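L-hydantoinase (Arthrobacter aurescens, PDB 1GKR) hydrolyses hydantoins, cyclic amides, preferring aryl- over alkyl-substituted ones, as a homotetramer with two zinc ions per subunit and a stereoselectivity that depends on the substrate. Local coordinates at residues T431-K436 / Q443-F448; R116-F121 / G437-E442; L238-S241 / G245-L248. All blocks are in the same frame, centred on the assembly; numbering follows the deposited sequence.

Interaction 1. Residues T431-K436 / Q443-F448; sequences TVVAEK and QGFGQF
Thr431 OG1 lies against the far end of the Phe445 ring, 3.6 Å from Phe445 CZ and 3.8 Å from Phe445 CE1. The methyl of the same threonine reaches the same two ring carbons, with Thr431 CG2 at 4.1 Å from Phe445 CZ, so both of its branches come close to the same end of the ring. These side chains come from opposite directions. Further along the strand Val433 crosses the phenylalanine at about a right angle and meets the CD2-CE2 side of the ring with a single methyl, Val433 CG1 being 3.4 Å from Phe445 CE2. Both approaches to the ring are oblique. Phe445 gets there by holding CG opposite its backbone N (chi1 171°), which extends the ring from its loop to the strand. In Val433 the touching methyl stands beside the backbone N, opposite the carbonyl carbon (chi1 -61°). That valine also belongs to a classic beta bulge, in which Val433 and Ala434 together face Thr426 of the neighbouring strand. Before Phe445 the chain turns at Gly444 with a positive phi (104°), a conformation glycine adopts readily; its backbone is hydrogen-bonded to Leu117. Arg429 adds a cation-pi contact to the Phe445 ring. Phenylalanine suits this place because it offers carbon surface to the valine and an electron-rich ring to the arginine, while threonine supplies a methyl beside a hydroxyl at the partly exposed end. The contact therefore depends on shape and dispersion, with no hydrogen bond joining the strand to the loop.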
ATOM      1  N   THR A 431      39.466  30.753   4.788  1.00 18.38           N
ATOM      2  CA  THR A 431      40.774  30.785   4.152  1.00 17.33           C
ATOM      3  C   THR A 431      40.832  29.872   2.922  1.00 16.79           C
ATOM      4  O   THR A 431      40.285  28.765   2.921  1.00 16.83           O
ATOM      5  CB  THR A 431      41.923  30.492   5.186  1.00 17.80           C
ATOM      6  OG1 THR A 431      42.536  29.236   4.898  1.00 21.38           O
ATOM      7  CG2 THR A 431      41.390  30.497   6.623  1.00 14.02           C
ATOM      8  N   VAL A 432      41.452  30.358   1.852  1.00 15.87           N
ATOM      9  CA  VAL A 432      41.529  29.577   0.624  1.00 17.45           C
ATOM     10  C   VAL A 432      42.454  28.390   0.816  1.00 19.40           C
ATOM     11  O   VAL A 432      43.652  28.567   1.030  1.00 20.34           O
ATOM     12  CB  VAL A 432      42.044  30.423  -0.550  1.00 15.56           C
ATOM     13  CG1 VAL A 432      42.034  29.595  -1.834  1.00 16.82           C
ATOM     14  CG2 VAL A 432      41.180  31.647  -0.713  1.00 13.55           C
ATOM     15  N   VAL A 433      41.898  27.181   0.748  1.00 19.61           N
ATOM     16  CA  VAL A 433      42.704  25.977   0.928  1.00 18.12           C
ATOM     17  C   VAL A 433      43.092  25.386  -0.414  1.00 19.21           C
ATOM     18  O   VAL A 433      44.060  24.649  -0.517  1.00 20.96           O
ATOM     19  CB  VAL A 433      41.966  24.891   1.743  1.00 15.69           C
ATOM     20  CG1 VAL A 433      41.642  25.401   3.145  1.00 12.45           C
ATOM     21  CG2 VAL A 433      40.721  24.476   1.017  1.00 16.40           C
ATOM     22  N   ALA A 434      42.337  25.706  -1.448  1.00 18.72           N
ATOM     23  CA  ALA A 434      42.671  25.190  -2.754  1.00 20.13           C
ATOM     24  C   ALA A 434      42.198  26.190  -3.765  1.00 24.33           C
ATOM     25  O   ALA A 434      41.086  26.714  -3.677  1.00 26.75           O
ATOM     26  CB  ALA A 434      42.010  23.852  -2.987  1.00 19.35           C
ATOM     27  N   GLU A 435      43.066  26.482  -4.716  1.00 26.96           N
ATOM     28  CA  GLU A 435      42.727  27.419  -5.756  1.00 30.90           C
ATOM     29  C   GLU A 435      43.270  26.831  -7.032  1.00 33.35           C
ATOM     30  O   GLU A 435      44.444  26.488  -7.115  1.00 31.71           O
ATOM     31  CB  GLU A 435      43.343  28.779  -5.463  1.00 31.96           C
ATOM     32  CG  GLU A 435      43.210  29.770  -6.592  1.00 35.76           C
ATOM     33  CD  GLU A 435      43.280  31.201  -6.107  1.00 40.01           C
ATOM     34  OE1 GLU A 435      44.140  31.502  -5.245  1.00 41.43           O
ATOM     35  OE2 GLU A 435      42.476  32.028  -6.592  1.00 43.08           O
ATOM     36  N   LYS A 436      42.383  26.694  -8.012  1.00 38.32           N
ATOM     37  CA  LYS A 436      42.706  26.127  -9.311  1.00 42.36           C
ATOM     38  C   LYS A 436      43.748  25.003  -9.255  1.00 41.88           C
ATOM     39  O   LYS A 436      44.843  25.117  -9.811  1.00 41.13           O
ATOM     40  CB  LYS A 436      43.130  27.244 -10.274  1.00 46.46           C
ATOM     41  CG  LYS A 436      44.070  28.262  -9.668  1.00 56.44           C
ATOM     42  CD  LYS A 436      44.201  29.508 -10.540  1.00 62.59           C
ATOM     43  CE  LYS A 436      45.219  30.487  -9.940  1.00 67.05           C
ATOM     44  NZ  LYS A 436      45.449  31.691 -10.803  1.00 70.28           N
ATOM     45  N   GLN A 443      49.413  20.700   6.534  1.00 32.85           N
ATOM     46  CA  GLN A 443      48.727  19.629   7.229  1.00 31.10           C
ATOM     47  C   GLN A 443      48.393  20.022   8.661  1.00 27.17           C
ATOM     48  O   GLN A 443      49.196  20.630   9.349  1.00 26.56           O
ATOM     49  CB  GLN A 443      49.575  18.362   7.199  1.00 32.22           C
ATOM     50  CG  GLN A 443      50.968  18.517   7.741  1.00 35.70           C
ATOM     51  CD  GLN A 443      51.747  17.213   7.661  1.00 38.05           C
ATOM     52  OE1 GLN A 443      52.089  16.741   6.566  1.00 36.68           O
ATOM     53  NE2 GLN A 443      52.019  16.615   8.821  1.00 36.54           N
ATOM     54  N   GLY A 444      47.189  19.682   9.099  1.00 23.85           N
ATOM     55  CA  GLY A 444      46.788  20.018  10.449  1.00 22.03           C
ATOM     56  C   GLY A 444      45.833  21.192  10.467  1.00 22.34           C
ATOM     57  O   GLY A 444      45.217  21.495  11.496  1.00 23.64           O
ATOM     58  N   PHE A 445      45.713  21.863   9.326  1.00 19.58           N
ATOM     59  CA  PHE A 445      44.816  22.999   9.212  1.00 18.98           C
ATOM     60  C   PHE A 445      43.374  22.617   9.577  1.00 19.90           C
ATOM     61  O   PHE A 445      42.637  23.432  10.147  1.00 19.45           O
ATOM     62  CB  PHE A 445      44.847  23.548   7.789  1.00 19.51           C
ATOM     63  CG  PHE A 445      43.794  24.578   7.522  1.00 21.19           C
ATOM     64  CD1 PHE A 445      43.908  25.863   8.047  1.00 21.53           C
ATOM     65  CD2 PHE A 445      42.661  24.255   6.780  1.00 21.79           C
ATOM     66  CE1 PHE A 445      42.904  26.814   7.839  1.00 21.22           C
ATOM     67  CE2 PHE A 445      41.654  25.195   6.568  1.00 21.74           C
ATOM     68  CZ  PHE A 445      41.778  26.476   7.100  1.00 21.19           C
ATOM     69  N   GLY A 446      42.981  21.384   9.242  1.00 18.05           N
ATOM     70  CA  GLY A 446      41.640  20.906   9.530  1.00 17.84           C
ATOM     71  C   GLY A 446      41.271  20.849  11.005  1.00 21.01           C
ATOM     72  O   GLY A 446      42.067  20.434  11.850  1.00 22.05           O
ATOM     73  N   GLN A 447      40.049  21.269  11.313  1.00 21.82           N
ATOM     74  CA  GLN A 447      39.557  21.267  12.680  1.00 23.03           C
ATOM     75  C   GLN A 447      38.512  20.175  12.853  1.00 21.63           C
ATOM     76  O   GLN A 447      37.836  19.773  11.906  1.00 20.37           O
ATOM     77  CB  GLN A 447      38.868  22.580  13.015  1.00 28.99           C
ATOM     78  CG  GLN A 447      39.587  23.809  12.587  1.00 40.42           C
ATOM     79  CD  GLN A 447      40.521  24.303  13.643  1.00 46.54           C
ATOM     80  OE1 GLN A 447      41.545  23.675  13.923  1.00 50.66           O
ATOM     81  NE2 GLN A 447      40.174  25.436  14.255  1.00 48.85           N
ATOM     82  N   PHE A 448      38.378  19.727  14.092  1.00 18.85           N
ATOM     83  CA  PHE A 448      37.414  18.721  14.468  1.00 17.03           C
ATOM     84  C   PHE A 448      36.075  19.450  14.548  1.00 18.19           C
ATOM     85  O   PHE A 448      36.010  20.559  15.073  1.00 21.49           O
ATOM     86  CB  PHE A 448      37.805  18.192  15.840  1.00 15.32           C
ATOM     87  CG  PHE A 448      36.837  17.221  16.425  1.00 19.02           C
ATOM     88  CD1 PHE A 448      36.608  15.993  15.821  1.00 21.43           C
ATOM     89  CD2 PHE A 448      36.183  17.514  17.612  1.00 19.21           C
ATOM     90  CE1 PHE A 448      35.739  15.064  16.399  1.00 23.85           C
ATOM     91  CE2 PHE A 448      35.312  16.594  18.200  1.00 21.50           C
ATOM     92  CZ  PHE A 448      35.090  15.367  17.593  1.00 21.37           C
TER

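Interaction 2. Residues R116-F121 / G437-E442; sequences RLKVDF and GEVLVE
Lys118 carries the contact, laying its aliphatic chain across Val439, Val441 and the backbone at Glu442. The segment enters from helix 103-116 with Arg116, whose guanidinium forms salt bridges to Glu76 and Asp65. Leu117, the first residue to leave helical geometry, points its buried side chain away from residues 437-442. Lys118 then turns toward them, and its successive carbons find different partners. CB faces a methyl of Val441, with Lys118 CB 4.1 Å from Val441 CG1; that methyl is also 3.9 Å from Lys118 O, so it sits at the root of the lysine. Farther out, Lys118 CD packs on Val439 CG1 at 3.7 Å, the two side chains meeting obliquely. Lys118 CE comes up to the carbonyl of Val441, 3.0 Å from Val441 O. The chain runs nearly extended as far as CE and bends at its last torsion (chi4 78°), and NZ at its end makes a salt bridge to Glu80 of helix 75-85. Val119 again points away, and Asp120 begins strand 120-123, where its carboxylate pairs with Arg429 and Lys378. Lysine fits here because it is apolar for most of its length and charged only at its tip, while the two beta-branched valines present compact methyls to that apolar length. A buried lysine is thus accommodated by separating its parts: methylenes against the valines of the C-terminal segment, charge against a glutamate of a barrel helix.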
ATOM      1  N   ARG A 116      46.992  16.057  10.934  1.00 22.50           N
ATOM      2  CA  ARG A 116      47.354  15.885   9.541  1.00 24.71           C
ATOM      3  C   ARG A 116      46.335  16.213   8.459  1.00 25.64           C
ATOM      4  O   ARG A 116      46.712  16.389   7.296  1.00 25.91           O
ATOM      5  CB  ARG A 116      47.893  14.471   9.349  1.00 25.45           C
ATOM      6  CG  ARG A 116      49.203  14.247  10.091  1.00 26.68           C
ATOM      7  CD  ARG A 116      49.746  12.862   9.864  1.00 26.69           C
ATOM      8  NE  ARG A 116      49.129  11.886  10.748  1.00 28.75           N
ATOM      9  CZ  ARG A 116      48.601  10.741  10.335  1.00 31.93           C
ATOM     10  NH1 ARG A 116      48.613  10.436   9.040  1.00 30.95           N
ATOM     11  NH2 ARG A 116      48.073   9.893  11.219  1.00 33.71           N
ATOM     12  N   LEU A 117      45.059  16.307   8.825  1.00 24.46           N
ATOM     13  CA  LEU A 117      44.014  16.617   7.850  1.00 21.16           C
ATOM     14  C   LEU A 117      44.098  18.053   7.356  1.00 22.10           C
ATOM     15  O   LEU A 117      44.530  18.949   8.084  1.00 23.24           O
ATOM     16  CB  LEU A 117      42.642  16.360   8.459  1.00 17.11           C
ATOM     17  CG  LEU A 117      42.259  14.889   8.429  1.00 16.47           C
ATOM     18  CD1 LEU A 117      41.007  14.664   9.265  1.00 13.47           C
ATOM     19  CD2 LEU A 117      42.059  14.469   6.972  1.00 10.94           C
ATOM     20  N   LYS A 118      43.689  18.273   6.111  1.00 22.30           N
ATOM     21  CA  LYS A 118      43.730  19.610   5.536  1.00 20.04           C
ATOM     22  C   LYS A 118      42.340  20.244   5.369  1.00 19.63           C
ATOM     23  O   LYS A 118      42.228  21.432   5.079  1.00 22.40           O
ATOM     24  CB  LYS A 118      44.486  19.586   4.204  1.00 17.97           C
ATOM     25  CG  LYS A 118      45.986  19.294   4.318  1.00 16.31           C
ATOM     26  CD  LYS A 118      46.689  19.734   3.033  1.00 21.10           C
ATOM     27  CE  LYS A 118      48.207  19.725   3.148  1.00 22.39           C
ATOM     28  NZ  LYS A 118      48.751  18.344   3.034  1.00 26.31           N
ATOM     29  N   VAL A 119      41.283  19.457   5.533  1.00 17.10           N
ATOM     30  CA  VAL A 119      39.926  19.994   5.471  1.00 15.73           C
ATOM     31  C   VAL A 119      39.313  19.648   6.833  1.00 16.08           C
ATOM     32  O   VAL A 119      39.897  18.879   7.589  1.00 15.83           O
ATOM     33  CB  VAL A 119      39.115  19.383   4.312  1.00 14.60           C
ATOM     34  CG1 VAL A 119      39.754  19.772   2.981  1.00 13.50           C
ATOM     35  CG2 VAL A 119      39.045  17.882   4.451  1.00 12.25           C
ATOM     36  N   ASP A 120      38.166  20.213   7.178  1.00 15.46           N
ATOM     37  CA  ASP A 120      37.600  19.915   8.492  1.00 14.50           C
ATOM     38  C   ASP A 120      37.003  18.509   8.555  1.00 14.37           C
ATOM     39  O   ASP A 120      36.708  17.898   7.518  1.00 12.69           O
ATOM     40  CB  ASP A 120      36.568  20.985   8.877  1.00 16.48           C
ATOM     41  CG  ASP A 120      37.222  22.305   9.317  1.00 18.79           C
ATOM     42  OD1 ASP A 120      38.471  22.403   9.335  1.00 16.08           O
ATOM     43  OD2 ASP A 120      36.482  23.249   9.653  1.00 21.12           O
ATOM     44  N   PHE A 121      36.809  17.994   9.767  1.00 10.12           N
ATOM     45  CA  PHE A 121      36.307  16.642   9.899  1.00 10.54           C
ATOM     46  C   PHE A 121      35.471  16.362  11.139  1.00 12.37           C
ATOM     47  O   PHE A 121      35.588  17.036  12.161  1.00 14.99           O
ATOM     48  CB  PHE A 121      37.492  15.682   9.919  1.00 10.46           C
ATOM     49  CG  PHE A 121      38.404  15.892  11.105  1.00 10.90           C
ATOM     50  CD1 PHE A 121      39.286  16.969  11.143  1.00  9.29           C
ATOM     51  CD2 PHE A 121      38.322  15.058  12.221  1.00 10.00           C
ATOM     52  CE1 PHE A 121      40.074  17.219  12.282  1.00  7.86           C
ATOM     53  CE2 PHE A 121      39.105  15.301  13.362  1.00  9.42           C
ATOM     54  CZ  PHE A 121      39.979  16.383  13.390  1.00  5.69           C
ATOM     55  N   GLY A 437      43.388  23.925  -8.553  1.00 40.26           N
ATOM     56  CA  GLY A 437      44.242  22.752  -8.445  1.00 38.37           C
ATOM     57  C   GLY A 437      45.408  22.738  -7.470  1.00 37.36           C
ATOM     58  O   GLY A 437      46.119  21.735  -7.375  1.00 38.74           O
ATOM     59  N   GLU A 438      45.603  23.824  -6.739  1.00 34.52           N
ATOM     60  CA  GLU A 438      46.706  23.915  -5.801  1.00 33.83           C
ATOM     61  C   GLU A 438      46.263  23.945  -4.358  1.00 29.82           C
ATOM     62  O   GLU A 438      45.453  24.783  -3.979  1.00 29.37           O
ATOM     63  CB  GLU A 438      47.494  25.187  -6.071  1.00 41.23           C
ATOM     64  CG  GLU A 438      48.396  25.147  -7.271  1.00 52.43           C
ATOM     65  CD  GLU A 438      49.784  24.672  -6.912  1.00 60.02           C
ATOM     66  OE1 GLU A 438      49.986  23.441  -6.773  1.00 64.25           O
ATOM     67  OE2 GLU A 438      50.671  25.542  -6.749  1.00 65.37           O
ATOM     68  N   VAL A 439      46.783  23.049  -3.537  1.00 24.96           N
ATOM     69  CA  VAL A 439      46.412  23.117  -2.139  1.00 24.89           C
ATOM     70  C   VAL A 439      47.365  24.143  -1.556  1.00 26.21           C
ATOM     71  O   VAL A 439      48.556  24.082  -1.809  1.00 28.91           O
ATOM     72  CB  VAL A 439      46.578  21.782  -1.425  1.00 22.62           C
ATOM     73  CG1 VAL A 439      46.330  21.970   0.066  1.00 20.57           C
ATOM     74  CG2 VAL A 439      45.604  20.770  -2.003  1.00 17.56           C
ATOM     75  N   LEU A 440      46.838  25.088  -0.786  1.00 27.34           N
ATOM     76  CA  LEU A 440      47.646  26.162  -0.216  1.00 27.36           C
ATOM     77  C   LEU A 440      47.711  26.134   1.294  1.00 28.37           C
ATOM     78  O   LEU A 440      48.111  27.116   1.914  1.00 28.33           O
ATOM     79  CB  LEU A 440      47.064  27.512  -0.617  1.00 26.67           C
ATOM     80  CG  LEU A 440      46.709  27.704  -2.086  1.00 29.70           C
ATOM     81  CD1 LEU A 440      45.715  28.849  -2.235  1.00 28.28           C
ATOM     82  CD2 LEU A 440      47.972  27.957  -2.876  1.00 28.43           C
ATOM     83  N   VAL A 441      47.328  25.026   1.903  1.00 30.32           N
ATOM     84  CA  VAL A 441      47.340  24.996   3.353  1.00 31.95           C
ATOM     85  C   VAL A 441      48.168  23.815   3.889  1.00 34.17           C
ATOM     86  O   VAL A 441      48.272  22.770   3.240  1.00 34.90           O
ATOM     87  CB  VAL A 441      45.871  24.978   3.855  1.00 31.76           C
ATOM     88  CG1 VAL A 441      45.357  23.558   3.964  1.00 31.35           C
ATOM     89  CG2 VAL A 441      45.758  25.734   5.144  1.00 31.78           C
ATOM     90  N   GLU A 442      48.786  23.994   5.055  1.00 35.86           N
ATOM     91  CA  GLU A 442      49.610  22.935   5.637  1.00 38.47           C
ATOM     92  C   GLU A 442      48.820  21.875   6.384  1.00 34.93           C
ATOM     93  O   GLU A 442      47.698  22.104   6.816  1.00 34.07           O
ATOM     94  CB  GLU A 442      50.686  23.524   6.562  1.00 45.11           C
ATOM     95  CG  GLU A 442      50.362  24.893   7.173  1.00 59.05           C
ATOM     96  CD  GLU A 442      49.136  24.899   8.093  1.00 65.44           C
ATOM     97  OE1 GLU A 442      49.110  24.115   9.074  1.00 70.05           O
ATOM     98  OE2 GLU A 442      48.204  25.704   7.840  1.00 66.06           O
TER

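Interaction 3. Residues L238-S241 / G245-L248; sequences LHVS and GVEL. With ZN (zinc ion), chain E.
Val240 packs one methyl onto the first turn of helix 243-254, and there the contact is close. Val240 CG1 lies 3.8 Å from Val246 CG2, with the two side chains crossing at a slant, and 4.0 Å from Gly245 C. The same methyl is 3.8 Å from Val246 N, so it covers the peptide between Gly245 and Val246. It is placed there by standing opposite its own backbone N (chi1 171°). Gly245, lacking a side chain, allows the valine to settle directly on the helix backbone, and its N is hydrogen-bonded to Asn242 OD1. Both valines also touch Cys261 of strand 259-263, which closes this apolar patch. The grip fades along the helix: Glu247 and Leu248 are partly exposed and do not touch residues 238-241, and Glu247 is instead hydrogen-bonded to Gln300. On the other side of the loop His239 turns from the helix to the metal centre. Its NE2 binds zinc at 2.3 Å, while Leu238 CB sits 3.9 Å above the plane of the imidazole, over its centre. His183 and the carbamylated Lys147 also bind this ion, and Glu262 accepts a hydrogen bond from His239 N. A histidine ligand in the loop just after a parallel strand, followed at once by a helix, is characteristic of the metal-dependent amidohydrolase TIM barrel, whose binuclear site lies at the C-terminal ends of the strands.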
ATOM      1  N   LEU A 238      23.288   3.556   4.093  1.00 11.29           N
ATOM      2  CA  LEU A 238      24.411   3.942   3.246  1.00  6.47           C
ATOM      3  C   LEU A 238      24.340   3.331   1.869  1.00  6.23           C
ATOM      4  O   LEU A 238      23.667   2.319   1.657  1.00  2.92           O
ATOM      5  CB  LEU A 238      25.720   3.525   3.905  1.00  6.04           C
ATOM      6  CG  LEU A 238      26.026   4.134   5.272  1.00  3.73           C
ATOM      7  CD1 LEU A 238      27.226   3.445   5.874  1.00  6.05           C
ATOM      8  CD2 LEU A 238      26.285   5.611   5.120  1.00  1.37           C
ATOM      9  N   HIS A 239      25.055   3.963   0.941  1.00  7.24           N
ATOM     10  CA  HIS A 239      25.133   3.534  -0.462  1.00  7.81           C
ATOM     11  C   HIS A 239      24.055   2.573  -0.943  1.00  9.58           C
ATOM     12  O   HIS A 239      24.307   1.370  -1.047  1.00  9.89           O
ATOM     13  CB  HIS A 239      26.483   2.893  -0.735  1.00  5.62           C
ATOM     14  CG  HIS A 239      26.897   1.922   0.321  1.00  9.60           C
ATOM     15  ND1 HIS A 239      26.019   1.017   0.876  1.00 10.49           N
ATOM     16  CD2 HIS A 239      28.091   1.707   0.920  1.00 11.47           C
ATOM     17  CE1 HIS A 239      26.655   0.283   1.772  1.00  9.78           C
ATOM     18  NE2 HIS A 239      27.913   0.681   1.818  1.00 14.09           N
ATOM     19  N   VAL A 240      22.864   3.105  -1.220  1.00  8.46           N
ATOM     20  CA  VAL A 240      21.760   2.312  -1.748  1.00  8.12           C
ATOM     21  C   VAL A 240      21.982   2.300  -3.262  1.00 10.03           C
ATOM     22  O   VAL A 240      22.007   3.354  -3.904  1.00  8.70           O
ATOM     23  CB  VAL A 240      20.421   2.958  -1.410  1.00  6.93           C
ATOM     24  CG1 VAL A 240      19.290   2.243  -2.142  1.00  2.33           C
ATOM     25  CG2 VAL A 240      20.211   2.886   0.081  1.00  6.86           C
ATOM     26  N   SER A 241      22.137   1.107  -3.823  1.00 11.01           N
ATOM     27  CA  SER A 241      22.449   0.952  -5.242  1.00 11.33           C
ATOM     28  C   SER A 241      21.318   0.849  -6.243  1.00 13.66           C
ATOM     29  O   SER A 241      21.570   0.987  -7.439  1.00 14.08           O
ATOM     30  CB  SER A 241      23.287  -0.298  -5.441  1.00 11.84           C
ATOM     31  OG  SER A 241      22.444  -1.440  -5.359  1.00  9.12           O
ATOM     32  N   GLY A 245      15.155  -0.014  -3.651  1.00 12.88           N
ATOM     33  CA  GLY A 245      15.565   0.184  -2.277  1.00 10.59           C
ATOM     34  C   GLY A 245      15.306   1.620  -1.872  1.00 10.90           C
ATOM     35  O   GLY A 245      14.894   1.907  -0.738  1.00 10.26           O
ATOM     36  N   VAL A 246      15.554   2.536  -2.800  1.00  9.43           N
ATOM     37  CA  VAL A 246      15.322   3.941  -2.523  1.00 10.48           C
ATOM     38  C   VAL A 246      13.847   4.097  -2.179  1.00 14.04           C
ATOM     39  O   VAL A 246      13.498   4.726  -1.177  1.00 14.34           O
ATOM     40  CB  VAL A 246      15.666   4.832  -3.741  1.00  7.59           C
ATOM     41  CG1 VAL A 246      15.260   6.272  -3.471  1.00  1.37           C
ATOM     42  CG2 VAL A 246      17.161   4.766  -4.011  1.00  2.68           C
ATOM     43  N   GLU A 247      12.982   3.494  -2.993  1.00 16.23           N
ATOM     44  CA  GLU A 247      11.555   3.600  -2.746  1.00 18.09           C
ATOM     45  C   GLU A 247      11.140   3.045  -1.375  1.00 16.69           C
ATOM     46  O   GLU A 247      10.374   3.687  -0.649  1.00 17.17           O
ATOM     47  CB  GLU A 247      10.778   2.934  -3.883  1.00 21.31           C
ATOM     48  CG  GLU A 247       9.867   3.912  -4.641  1.00 30.04           C
ATOM     49  CD  GLU A 247      10.073   3.875  -6.155  1.00 38.68           C
ATOM     50  OE1 GLU A 247       9.912   2.781  -6.753  1.00 42.52           O
ATOM     51  OE2 GLU A 247      10.389   4.939  -6.749  1.00 39.69           O
ATOM     52  N   LEU A 248      11.653   1.871  -1.013  1.00 15.52           N
ATOM     53  CA  LEU A 248      11.338   1.259   0.275  1.00 12.70           C
ATOM     54  C   LEU A 248      11.610   2.226   1.420  1.00 12.52           C
ATOM     55  O   LEU A 248      10.785   2.387   2.319  1.00 10.47           O
ATOM     56  CB  LEU A 248      12.178  -0.002   0.469  1.00 15.91           C
ATOM     57  CG  LEU A 248      11.536  -1.391   0.317  1.00 18.57           C
ATOM     58  CD1 LEU A 248      10.444  -1.372  -0.726  1.00 20.16           C
ATOM     59  CD2 LEU A 248      12.619  -2.393  -0.071  1.00 17.93           C
TER
HETATM   60 ZN    ZN E1452      29.644  -0.336   2.882  1.00 19.27          ZN

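In the fold
Interactions 1 and 2 form one continuous region, their centres only 4 Å apart. Their segments alternate along the chain: strands 431-435 and 438-439 are adjacent and antiparallel, the pairing continued just past strand 438-439 by Val433 O to Leu440 N at 2.8 Å, and the tail at 443-448 returns to residues 116-121, where Gln447 N meets Asp120 OD1 at 2.8 Å. Together they attach the C-terminal strands and tail to the end of helix 103-116 and the start of strand 120-123. Interaction 3 belongs to the zinc site on the opposite side of the chain's centre. Its centre lies about 33 Å from that of interaction 1 and 32 Å from that of interaction 2, with nearest atoms about 17 and 15 Å apart.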